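Local coordinates for protein catechol O-methyltransferase (Mycobacterium tuberculosis, PDB 6JCL) that transfers a methyl group from S-adenosyl-L-methionine to a hydroxyl of catechol-like compounds with the help of a divalent metal cation, working as a homodimer, at residues R63-G68 against V89-Q94; L135-A140 against V163-I168; L198-I203 against A215-R220. One frame throughout, in Å; residues are numbered along the deposited sequence.

Contact 1: residues R63-G68 against V89-Q94; sequences RVLEIG and VTLEYQ. With SAH (S-adenosyl-L-homocysteine), chain I.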
loop_
_atom_site.group_PDB
_atom_site.type_symbol
_atom_site.label_atom_id
_atom_site.label_comp_id
_atom_site.label_asym_id
_atom_site.label_seq_id
_atom_site.Cartn_x
_atom_site.Cartn_y
_atom_site.Cartn_z
ATOM N N ARG A 63 15.147 10.580 3.353
ATOM C CA ARG A 63 16.236 9.802 2.787
ATOM C C ARG A 63 15.663 8.482 2.309
ATOM O O ARG A 63 15.119 7.718 3.114
ATOM C CB ARG A 63 17.339 9.558 3.811
ATOM C CG ARG A 63 18.123 10.811 4.168
ATOM C CD ARG A 63 18.603 10.760 5.609
ATOM N NE ARG A 63 18.862 12.099 6.126
ATOM C CZ ARG A 63 20.043 12.704 6.060
ATOM N NH1 ARG A 63 20.196 13.928 6.555
ATOM N NH2 ARG A 63 21.072 12.082 5.496
ATOM N N VAL A 64 15.765 8.234 1.012
ATOM C CA VAL A 64 15.187 7.057 0.376
ATOM C C VAL A 64 16.302 6.279 -0.302
ATOM O O VAL A 64 17.191 6.872 -0.921
ATOM C CB VAL A 64 14.094 7.435 -0.643
ATOM C CG1 VAL A 64 13.471 6.166 -1.255
ATOM C CG2 VAL A 64 13.040 8.318 0.029
ATOM N N LEU A 65 16.282 4.960 -0.144
ATOM C CA LEU A 65 17.223 4.065 -0.807
ATOM C C LEU A 65 16.449 3.203 -1.797
ATOM O O LEU A 65 15.432 2.605 -1.439
ATOM C CB LEU A 65 17.961 3.184 0.202
ATOM C CG LEU A 65 18.816 2.046 -0.379
ATOM C CD1 LEU A 65 19.975 2.608 -1.228
ATOM C CD2 LEU A 65 19.364 1.191 0.758
ATOM N N GLU A 66 16.897 3.176 -3.041
ATOM C CA GLU A 66 16.322 2.296 -4.051
ATOM C C GLU A 66 17.412 1.398 -4.625
ATOM O O GLU A 66 18.534 1.847 -4.897
ATOM C CB GLU A 66 15.654 3.083 -5.163
ATOM C CG GLU A 66 15.236 2.204 -6.353
ATOM C CD GLU A 66 14.576 3.048 -7.421
ATOM O OE1 GLU A 66 15.308 3.828 -8.070
ATOM O OE2 GLU A 66 13.332 2.965 -7.578
ATOM N N ILE A 67 17.093 0.119 -4.771
ATOM C CA ILE A 67 18.027 -0.843 -5.342
ATOM C C ILE A 67 17.401 -1.346 -6.641
ATOM O O ILE A 67 16.388 -2.058 -6.615
ATOM C CB ILE A 67 18.331 -1.985 -4.363
ATOM C CG1 ILE A 67 18.643 -1.395 -2.974
ATOM C CG2 ILE A 67 19.528 -2.791 -4.843
ATOM C CD1 ILE A 67 19.005 -2.440 -1.909
ATOM N N GLY A 68 17.984 -0.953 -7.776
ATOM C CA GLY A 68 17.478 -1.305 -9.096
ATOM C C GLY A 68 16.818 -0.122 -9.786
ATOM O O GLY A 68 15.611 0.075 -9.653
ATOM N N VAL A 89 18.896 7.880 -2.936
ATOM C CA VAL A 89 20.075 7.173 -3.415
ATOM C C VAL A 89 19.568 5.935 -4.142
ATOM O O VAL A 89 18.844 5.125 -3.554
ATOM C CB VAL A 89 21.016 6.793 -2.259
ATOM C CG1 VAL A 89 22.222 6.008 -2.770
ATOM C CG2 VAL A 89 21.467 8.042 -1.506
ATOM N N THR A 90 19.916 5.792 -5.418
ATOM C CA THR A 90 19.460 4.642 -6.188
ATOM C C THR A 90 20.661 3.912 -6.784
ATOM O O THR A 90 21.597 4.544 -7.284
ATOM C CB THR A 90 18.421 5.044 -7.268
ATOM O OG1 THR A 90 17.926 3.867 -7.927
ATOM C CG2 THR A 90 18.982 6.026 -8.310
ATOM N N LEU A 91 20.627 2.577 -6.706
ATOM C CA LEU A 91 21.752 1.717 -7.057
ATOM C C LEU A 91 21.479 1.001 -8.376
ATOM O O LEU A 91 20.427 0.376 -8.539
ATOM C CB LEU A 91 22.006 0.680 -5.952
ATOM C CG LEU A 91 22.164 1.258 -4.541
ATOM C CD1 LEU A 91 22.558 0.169 -3.550
ATOM C CD2 LEU A 91 23.189 2.426 -4.488
ATOM N N GLU A 92 22.444 1.058 -9.296
ATOM C CA GLU A 92 22.259 0.476 -10.626
ATOM C C GLU A 92 23.594 -0.080 -11.092
ATOM O O GLU A 92 24.589 0.639 -11.060
ATOM C CB GLU A 92 21.765 1.541 -11.610
ATOM C CG GLU A 92 21.647 1.062 -13.048
ATOM C CD GLU A 92 20.822 -0.207 -13.171
ATOM O OE1 GLU A 92 19.679 -0.241 -12.641
ATOM O OE2 GLU A 92 21.327 -1.174 -13.785
ATOM N N TYR A 93 23.640 -1.345 -11.502
ATOM C CA TYR A 93 24.945 -1.847 -11.920
ATOM C C TYR A 93 25.206 -1.744 -13.424
ATOM O O TYR A 93 26.347 -1.968 -13.832
ATOM C CB TYR A 93 25.195 -3.248 -11.356
ATOM C CG TYR A 93 24.693 -4.448 -12.090
ATOM C CD1 TYR A 93 23.390 -4.528 -12.545
ATOM C CD2 TYR A 93 25.507 -5.565 -12.221
ATOM C CE1 TYR A 93 22.935 -5.676 -13.200
ATOM C CE2 TYR A 93 25.062 -6.708 -12.856
ATOM C CZ TYR A 93 23.775 -6.761 -13.337
ATOM O OH TYR A 93 23.348 -7.912 -13.961
ATOM N N GLN A 94 24.193 -1.485 -14.265
ATOM C CA GLN A 94 24.432 -1.341 -15.709
ATOM C C GLN A 94 24.711 0.121 -16.021
ATOM O O GLN A 94 23.791 0.945 -15.905
ATOM C CB GLN A 94 23.229 -1.769 -16.529
ATOM C CG GLN A 94 22.948 -3.227 -16.579
ATOM C CD GLN A 94 23.872 -4.005 -17.499
ATOM O OE1 GLN A 94 24.705 -3.441 -18.242
ATOM N NE2 GLN A 94 23.722 -5.319 -17.464
HETATM N N SAH I . 12.843 -0.038 -10.291
HETATM C CA SAH I . 12.765 0.149 -11.748
HETATM C CB SAH I . 12.995 -1.185 -12.451
HETATM C CG SAH I . 14.267 -1.913 -12.024
HETATM S SD SAH I . 14.598 -3.279 -13.167
HETATM C C SAH I . 11.423 0.739 -12.157
HETATM O O SAH I . 11.337 1.712 -12.916
HETATM O OXT SAH I . 10.403 0.253 -11.686
HETATM C "C5'" SAH I . 15.977 -4.007 -12.250
HETATM C "C4'" SAH I . 17.278 -3.206 -12.356
HETATM O "O4'" SAH I . 18.199 -3.766 -11.441
HETATM C "C3'" SAH I . 17.969 -3.272 -13.725
HETATM O "O3'" SAH I . 18.224 -1.939 -14.169
HETATM C "C2'" SAH I . 19.273 -4.010 -13.475
HETATM O "O2'" SAH I . 20.342 -3.621 -14.330
HETATM C "C1'" SAH I . 19.500 -3.719 -11.989
HETATM N N9 SAH I . 20.389 -4.661 -11.293
HETATM C C8 SAH I . 20.462 -6.027 -11.482
HETATM N N7 SAH I . 21.401 -6.502 -10.635
HETATM C C5 SAH I . 21.905 -5.467 -9.915
HETATM C C6 SAH I . 22.894 -5.411 -8.934
HETATM N N6 SAH I . 23.543 -6.509 -8.529
HETATM N N1 SAH I . 23.188 -4.191 -8.374
HETATM C C2 SAH I . 22.543 -3.038 -8.799
HETATM N N3 SAH I . 21.576 -3.092 -9.781
HETATM C C4 SAH I . 21.273 -4.306 -10.323
#
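The first beta-alpha-beta unit of a class I methyltransferase holds the cofactor at the C-terminal ends of its two parallel strands, here 63-67 and 87-92. Glu66 and Thr90 meet across them, side by side and pointing the same way: Thr90 OG1 donates to Glu66 OE1 at 2.6 Å, on the lone pair turned away from OE2. Both CG of Glu66 (chi1 171°) and OG1 of Thr90 (chi1 -176°) lie anti to their backbone N, which brings the two oxygens together. Thr75 also bonds Glu66 OE1, Ser74 bonds OE2, and Thr69 bonds Thr90 OG1, so this buried carboxylate is held at both oxygens. On the other face, Leu65 CD1 packs on Leu91 CG at 4.2 Å.

Backbone bonds carry the pairing to the strand ends, the last from Gly68 N to Leu91 O at 2.9 Å. Gly68 O then accepts from the amino N of S-adenosyl-L-homocysteine at 2.8 Å. Glu92, bent at chi2 (53°), takes both ribose hydroxyls: O3' on OE1 and O2' on OE2, each at 2.7 Å. Gln94 N also bonds OE2, fixing the carboxylate's rotation, while adenine C6 and N7 lie over one face of the Tyr93 ring, offset toward its rim. A carboxylate gripping the ribose diol this way is the acidic signature at the end of the second strand in Rossmann-like methyltransferases, consistent with recognition of a free ribose diol, each oxygen accepting from one hydroxyl.

Contact 2: residues L135-A140 against V163-I168; sequences LVFIDA and VVDNVI. With SR (strontium ion), chain J; SAH (S-adenosyl-L-homocysteine), chain I.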
loop_
_atom_site.group_PDB
_atom_site.type_symbol
_atom_site.label_atom_id
_atom_site.label_comp_id
_atom_site.label_asym_id
_atom_site.label_seq_id
_atom_site.Cartn_x
_atom_site.Cartn_y
_atom_site.Cartn_z
ATOM N N LEU A 135 12.910 4.940 3.902
ATOM C CA LEU A 135 12.167 4.110 2.970
ATOM C C LEU A 135 13.165 3.416 2.064
ATOM O O LEU A 135 14.093 4.063 1.568
ATOM C CB LEU A 135 11.195 4.984 2.164
ATOM C CG LEU A 135 10.482 4.361 0.966
ATOM C CD1 LEU A 135 9.685 3.182 1.419
ATOM C CD2 LEU A 135 9.568 5.427 0.356
ATOM N N VAL A 136 13.010 2.103 1.883
ATOM C CA VAL A 136 13.883 1.337 1.005
ATOM C C VAL A 136 13.003 0.591 0.024
ATOM O O VAL A 136 12.085 -0.125 0.440
ATOM C CB VAL A 136 14.770 0.342 1.776
ATOM C CG1 VAL A 136 15.819 -0.313 0.831
ATOM C CG2 VAL A 136 15.437 1.029 2.948
ATOM N N PHE A 137 13.266 0.770 -1.270
ATOM C CA PHE A 137 12.545 0.052 -2.326
ATOM C C PHE A 137 13.512 -0.922 -2.972
ATOM O O PHE A 137 14.527 -0.503 -3.534
ATOM C CB PHE A 137 11.988 1.024 -3.367
ATOM C CG PHE A 137 11.251 0.357 -4.501
ATOM C CD1 PHE A 137 10.301 -0.631 -4.257
ATOM C CD2 PHE A 137 11.516 0.716 -5.814
ATOM C CE1 PHE A 137 9.611 -1.260 -5.337
ATOM C CE2 PHE A 137 10.843 0.106 -6.887
ATOM C CZ PHE A 137 9.887 -0.893 -6.644
ATOM N N ILE A 138 13.205 -2.221 -2.903
ATOM C CA ILE A 138 14.133 -3.258 -3.344
ATOM C C ILE A 138 13.585 -3.856 -4.633
ATOM O O ILE A 138 12.535 -4.518 -4.633
ATOM C CB ILE A 138 14.344 -4.325 -2.260
ATOM C CG1 ILE A 138 14.899 -3.661 -0.985
ATOM C CG2 ILE A 138 15.294 -5.431 -2.765
ATOM C CD1 ILE A 138 15.244 -4.635 0.144
ATOM N N ASP A 139 14.290 -3.633 -5.738
ATOM C CA ASP A 139 13.771 -4.022 -7.047
ATOM C C ASP A 139 14.919 -4.285 -8.025
ATOM O O ASP A 139 14.934 -3.777 -9.150
ATOM C CB ASP A 139 12.822 -2.951 -7.593
ATOM C CG ASP A 139 12.026 -3.446 -8.806
ATOM O OD1 ASP A 139 11.841 -4.690 -8.907
ATOM O OD2 ASP A 139 11.607 -2.610 -9.652
ATOM N N ALA A 140 15.886 -5.112 -7.621
ATOM C CA ALA A 140 17.056 -5.357 -8.466
ATOM C C ALA A 140 17.151 -6.834 -8.853
ATOM O O ALA A 140 16.156 -7.395 -9.333
ATOM C CB ALA A 140 18.326 -4.847 -7.768
ATOM N N VAL A 163 9.917 -1.915 0.961
ATOM C CA VAL A 163 9.010 -2.453 -0.049
ATOM C C VAL A 163 9.830 -3.313 -0.999
ATOM O O VAL A 163 10.883 -2.872 -1.480
ATOM C CB VAL A 163 8.287 -1.328 -0.813
ATOM C CG1 VAL A 163 7.451 -1.915 -1.950
ATOM C CG2 VAL A 163 7.387 -0.501 0.135
ATOM N N VAL A 164 9.364 -4.538 -1.254
ATOM C CA VAL A 164 10.024 -5.454 -2.183
ATOM C C VAL A 164 9.047 -5.728 -3.324
ATOM O O VAL A 164 7.912 -6.159 -3.081
ATOM C CB VAL A 164 10.449 -6.770 -1.509
ATOM C CG1 VAL A 164 11.240 -7.622 -2.506
ATOM C CG2 VAL A 164 11.260 -6.511 -0.205
ATOM N N ASP A 165 9.485 -5.475 -4.557
ATOM C CA ASP A 165 8.644 -5.683 -5.734
ATOM C C ASP A 165 8.694 -7.137 -6.220
ATOM O O ASP A 165 9.670 -7.871 -6.006
ATOM C CB ASP A 165 9.094 -4.756 -6.872
ATOM C CG ASP A 165 7.990 -4.494 -7.893
ATOM O OD1 ASP A 165 6.798 -4.685 -7.557
ATOM O OD2 ASP A 165 8.320 -4.087 -9.040
ATOM N N ASN A 166 7.618 -7.543 -6.895
ATOM C CA ASN A 166 7.579 -8.790 -7.689
ATOM C C ASN A 166 7.687 -10.057 -6.832
ATOM O O ASN A 166 8.382 -10.996 -7.206
ATOM C CB ASN A 166 8.685 -8.826 -8.764
ATOM C CG ASN A 166 8.711 -7.591 -9.654
ATOM O OD1 ASN A 166 9.701 -6.848 -9.671
ATOM N ND2 ASN A 166 7.630 -7.369 -10.411
ATOM N N VAL A 167 6.936 -10.128 -5.730
ATOM C CA VAL A 167 7.093 -11.244 -4.797
ATOM C C VAL A 167 6.058 -12.350 -5.013
ATOM O O VAL A 167 6.025 -13.296 -4.225
ATOM C CB VAL A 167 7.052 -10.766 -3.328
ATOM C CG1 VAL A 167 8.144 -9.723 -3.045
ATOM C CG2 VAL A 167 5.658 -10.237 -2.975
ATOM N N ILE A 168 5.206 -12.262 -6.047
ATOM C CA ILE A 168 4.159 -13.259 -6.268
ATOM C C ILE A 168 4.367 -14.030 -7.569
ATOM O O ILE A 168 4.161 -15.256 -7.610
ATOM C CB ILE A 168 2.749 -12.619 -6.230
ATOM C CG1 ILE A 168 2.534 -11.831 -4.914
ATOM C CG2 ILE A 168 1.659 -13.696 -6.447
ATOM C CD1 ILE A 168 2.562 -12.706 -3.643
HETATM SR SR SR J . 10.120 -4.516 -10.679
HETATM N N SAH I . 12.843 -0.038 -10.291
HETATM C CA SAH I . 12.765 0.149 -11.748
HETATM C CB SAH I . 12.995 -1.185 -12.451
HETATM C CG SAH I . 14.267 -1.913 -12.024
HETATM S SD SAH I . 14.598 -3.279 -13.167
HETATM C C SAH I . 11.423 0.739 -12.157
HETATM O O SAH I . 11.337 1.712 -12.916
HETATM O OXT SAH I . 10.403 0.253 -11.686
HETATM C "C5'" SAH I . 15.977 -4.007 -12.250
HETATM C "C4'" SAH I . 17.278 -3.206 -12.356
HETATM O "O4'" SAH I . 18.199 -3.766 -11.441
HETATM C "C3'" SAH I . 17.969 -3.272 -13.725
HETATM O "O3'" SAH I . 18.224 -1.939 -14.169
HETATM C "C2'" SAH I . 19.273 -4.010 -13.475
HETATM O "O2'" SAH I . 20.342 -3.621 -14.330
HETATM C "C1'" SAH I . 19.500 -3.719 -11.989
HETATM N N9 SAH I . 20.389 -4.661 -11.293
HETATM C C8 SAH I . 20.462 -6.027 -11.482
HETATM N N7 SAH I . 21.401 -6.502 -10.635
HETATM C C5 SAH I . 21.905 -5.467 -9.915
HETATM C C6 SAH I . 22.894 -5.411 -8.934
HETATM N N6 SAH I . 23.543 -6.509 -8.529
HETATM N N1 SAH I . 23.188 -4.191 -8.374
HETATM C C2 SAH I . 22.543 -3.038 -8.799
HETATM N N3 SAH I . 21.576 -3.092 -9.781
HETATM C C4 SAH I . 21.273 -4.306 -10.323
HETATM O O HOH W 1 9.462 -2.440 -11.994
#
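Val163 faces Phe137 across two parallel strands, its CG1 against ring atom CD1 at 3.9 Å, the side chains crossing at a slant. Its backbone is bonded in both directions, with N donating to Val136 O and O accepting from Ile138 N at 2.8 Å. Val164 turns to the opposite face of the sheet, where CG2 packs on CB of Ile138 beneath helix 145-155.

Asp165 N makes a longer bond to Ile138 O, 3.2 Å, and its side chain turns to the metal. Its CB passes obliquely by the Phe137 ring and lies 3.4 Å from Asp139 OD1. With CG anti to the backbone N (chi1 -157°), the side chain lies beside that of Asp139, pointing the same way, with the carboxylate planes 72° apart, and OD2 reaches the strontium ion at 2.5 Å. This is the metal site of the cation-dependent O-methyltransferases, built where neighbouring strands of the Rossmann-like sheet end, and strontium occupies it in this crystal. Asp139 binds the ion through both oxygens, OD1 and OD2. OD2 also accepts from the amino N of S-adenosyl-L-homocysteine at 2.9 Å, so a single carboxylate joins metal and cofactor; a metal-bound water donates to the cofactor's OXT and makes a second link.

Asn166 follows and supplies OD1 to the ion at 2.6 Å. That oxygen stands 3.1 Å from Asp139 OD1, a closeness of two acceptors that their shared cation makes tolerable. Asp212 holds ND2 of Asn166, which fixes the amide's rotation with its oxygen toward the ion, and Lys142 also bonds OD1.

Contact 3: residues L198-I203 against A215-R220; sequences LDATAI and ALALVR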
loop_
_atom_site.group_PDB
_atom_site.type_symbol
_atom_site.label_atom_id
_atom_site.label_comp_id
_atom_site.label_asym_id
_atom_site.label_seq_id
_atom_site.Cartn_x
_atom_site.Cartn_y
_atom_site.Cartn_z
ATOM N N LEU A 198 11.523 -7.540 11.578
ATOM C CA LEU A 198 10.609 -7.084 10.540
ATOM C C LEU A 198 9.181 -7.459 10.897
ATOM O O LEU A 198 8.933 -8.535 11.441
ATOM C CB LEU A 198 10.960 -7.704 9.175
ATOM C CG LEU A 198 12.289 -7.325 8.521
ATOM C CD1 LEU A 198 12.456 -8.143 7.242
ATOM C CD2 LEU A 198 12.323 -5.822 8.220
ATOM N N ASP A 199 8.242 -6.581 10.570
ATOM C CA ASP A 199 6.826 -6.918 10.593
ATOM C C ASP A 199 6.309 -6.685 9.188
ATOM O O ASP A 199 6.419 -5.571 8.671
ATOM C CB ASP A 199 6.072 -6.066 11.612
ATOM C CG ASP A 199 4.888 -6.789 12.202
ATOM O OD1 ASP A 199 4.778 -8.019 11.979
ATOM O OD2 ASP A 199 4.082 -6.138 12.904
ATOM N N ALA A 200 5.754 -7.725 8.560
ATOM C CA ALA A 200 5.579 -7.699 7.111
ATOM C C ALA A 200 4.196 -8.167 6.695
ATOM O O ALA A 200 3.537 -8.939 7.406
ATOM C CB ALA A 200 6.623 -8.600 6.424
ATOM N N THR A 201 3.778 -7.686 5.524
ATOM C CA THR A 201 2.612 -8.186 4.819
ATOM C C THR A 201 2.940 -8.255 3.329
ATOM O O THR A 201 3.946 -7.713 2.870
ATOM C CB THR A 201 1.377 -7.309 5.083
ATOM O OG1 THR A 201 0.202 -7.996 4.625
ATOM C CG2 THR A 201 1.501 -5.974 4.345
ATOM N N ALA A 202 2.102 -8.949 2.561
ATOM C CA ALA A 202 2.300 -9.005 1.113
ATOM C C ALA A 202 0.945 -8.909 0.439
ATOM O O ALA A 202 -0.010 -9.581 0.855
ATOM C CB ALA A 202 3.033 -10.293 0.678
ATOM N N ILE A 203 0.855 -8.045 -0.559
ATOM C CA ILE A 203 -0.396 -7.774 -1.257
ATOM C C ILE A 203 -0.257 -8.267 -2.688
ATOM O O ILE A 203 0.615 -7.790 -3.438
ATOM C CB ILE A 203 -0.749 -6.279 -1.232
ATOM C CG1 ILE A 203 -0.868 -5.782 0.227
ATOM C CG2 ILE A 203 -2.045 -6.034 -2.004
ATOM C CD1 ILE A 203 -1.891 -6.544 1.053
ATOM N N ALA A 215 5.815 -7.015 -1.203
ATOM C CA ALA A 215 5.929 -7.143 0.241
ATOM C C ALA A 215 6.172 -5.755 0.815
ATOM O O ALA A 215 6.903 -4.944 0.231
ATOM C CB ALA A 215 7.074 -8.087 0.629
ATOM N N LEU A 216 5.546 -5.482 1.956
ATOM C CA LEU A 216 5.769 -4.228 2.674
ATOM C C LEU A 216 6.073 -4.577 4.114
ATOM O O LEU A 216 5.336 -5.343 4.730
ATOM C CB LEU A 216 4.548 -3.303 2.571
ATOM C CG LEU A 216 4.745 -1.875 3.158
ATOM C CD1 LEU A 216 3.954 -0.809 2.399
ATOM C CD2 LEU A 216 4.350 -1.867 4.613
ATOM N N ALA A 217 7.162 -4.031 4.655
ATOM C CA ALA A 217 7.547 -4.342 6.021
ATOM C C ALA A 217 7.948 -3.076 6.764
ATOM O O ALA A 217 8.415 -2.106 6.160
ATOM C CB ALA A 217 8.701 -5.345 6.048
ATOM N N LEU A 218 7.759 -3.096 8.084
ATOM C CA LEU A 218 8.292 -2.057 8.952
ATOM C C LEU A 218 9.526 -2.592 9.648
ATOM O O LEU A 218 9.545 -3.747 10.083
ATOM C CB LEU A 218 7.266 -1.624 9.991
ATOM C CG LEU A 218 6.040 -0.896 9.444
ATOM C CD1 LEU A 218 5.219 -0.348 10.607
ATOM C CD2 LEU A 218 6.414 0.239 8.492
ATOM N N VAL A 219 10.554 -1.755 9.755
ATOM C CA VAL A 219 11.732 -2.128 10.526
ATOM C C VAL A 219 11.366 -1.909 11.988
ATOM O O VAL A 219 11.309 -0.774 12.465
ATOM C CB VAL A 219 12.964 -1.307 10.126
ATOM C CG1 VAL A 219 14.196 -1.704 11.005
ATOM C CG2 VAL A 219 13.274 -1.492 8.644
ATOM N N ARG A 220 11.135 -2.998 12.709
ATOM C CA ARG A 220 10.800 -2.868 14.120
ATOM C C ARG A 220 12.038 -2.600 14.958
ATOM O O ARG A 220 11.955 -1.920 15.990
ATOM C CB ARG A 220 10.038 -4.110 14.593
ATOM C CG ARG A 220 10.889 -5.291 14.998
ATOM C CD ARG A 220 10.169 -6.133 16.056
ATOM N NE ARG A 220 8.752 -6.313 15.744
ATOM C CZ ARG A 220 8.272 -7.269 14.950
ATOM N NH1 ARG A 220 6.966 -7.352 14.726
ATOM N NH2 ARG A 220 9.093 -8.143 14.376
#
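Asp199 and Arg220 meet at the end of two antiparallel strands, where NH1 of Arg220 lies over the face of the Asp199 carboxylate, nearest CG at 3.3 Å, with the guanidinium plane turned 44° from it. The salt bridge, NH1 to OD1 at 3.6 Å, is thus a charge contact rather than an in-line bond. A bend at chi3 (43°) folds the arginine back along the neighbouring strand, and Pro196 O accepts from NH2. With Lys50 of the second subunit also bridged to OD1, the carboxylate has two cationic neighbours, which would probably keep it ionised.

Next to this pair along the strands, Leu218 N gives to Asp199 O at 2.9 Å, and the return bond, Asp199 N to Leu218 O, is longer at 3.2 Å. Thr201 N to Leu216 O and Leu216 N to Thr201 O follow, each at 2.9 Å. Between them Ala200 and Ala217 form a non-hydrogen-bonded pair, their CB atoms 3.9 Å apart. On that face Leu198 CD2 reaches Ala217 CB at 4.3 Å, and Met192 of helix 180-194 covers Ala217 and Ala215.

Further out, Thr201 OG1 bonds Gln47 O of the second subunit. The whole is a beta hairpin in which 212-219, inserted between 160-165 and the edge strand 198-206, is the single reversed strand, giving the 3-2-1-4-5-7-6 order of the class I methyltransferase fold.

In the fold
The three contacts sample one seven-stranded sheet from its cofactor side to its hairpin edge. Contacts 1 and 2 have centres 11 Å apart and adjoin through strands 63-67 and 133-138, where Ile67 O and Asp139 N lie 2.8 Å apart, a probable hydrogen bond. Both touch S-adenosyl-L-homocysteine: contact 1 takes the ribose and, with contact 2, the amino N; contact 2 also ties that end to the metal. Contact 3 is also about 11 Å from contact 2 between centres and joins it by a probable hydrogen bond, Val164 N to Ala215 O at 2.9 Å. Contacts 1 and 3 have centres about 20 Å apart, and contact 3 faces the second subunit.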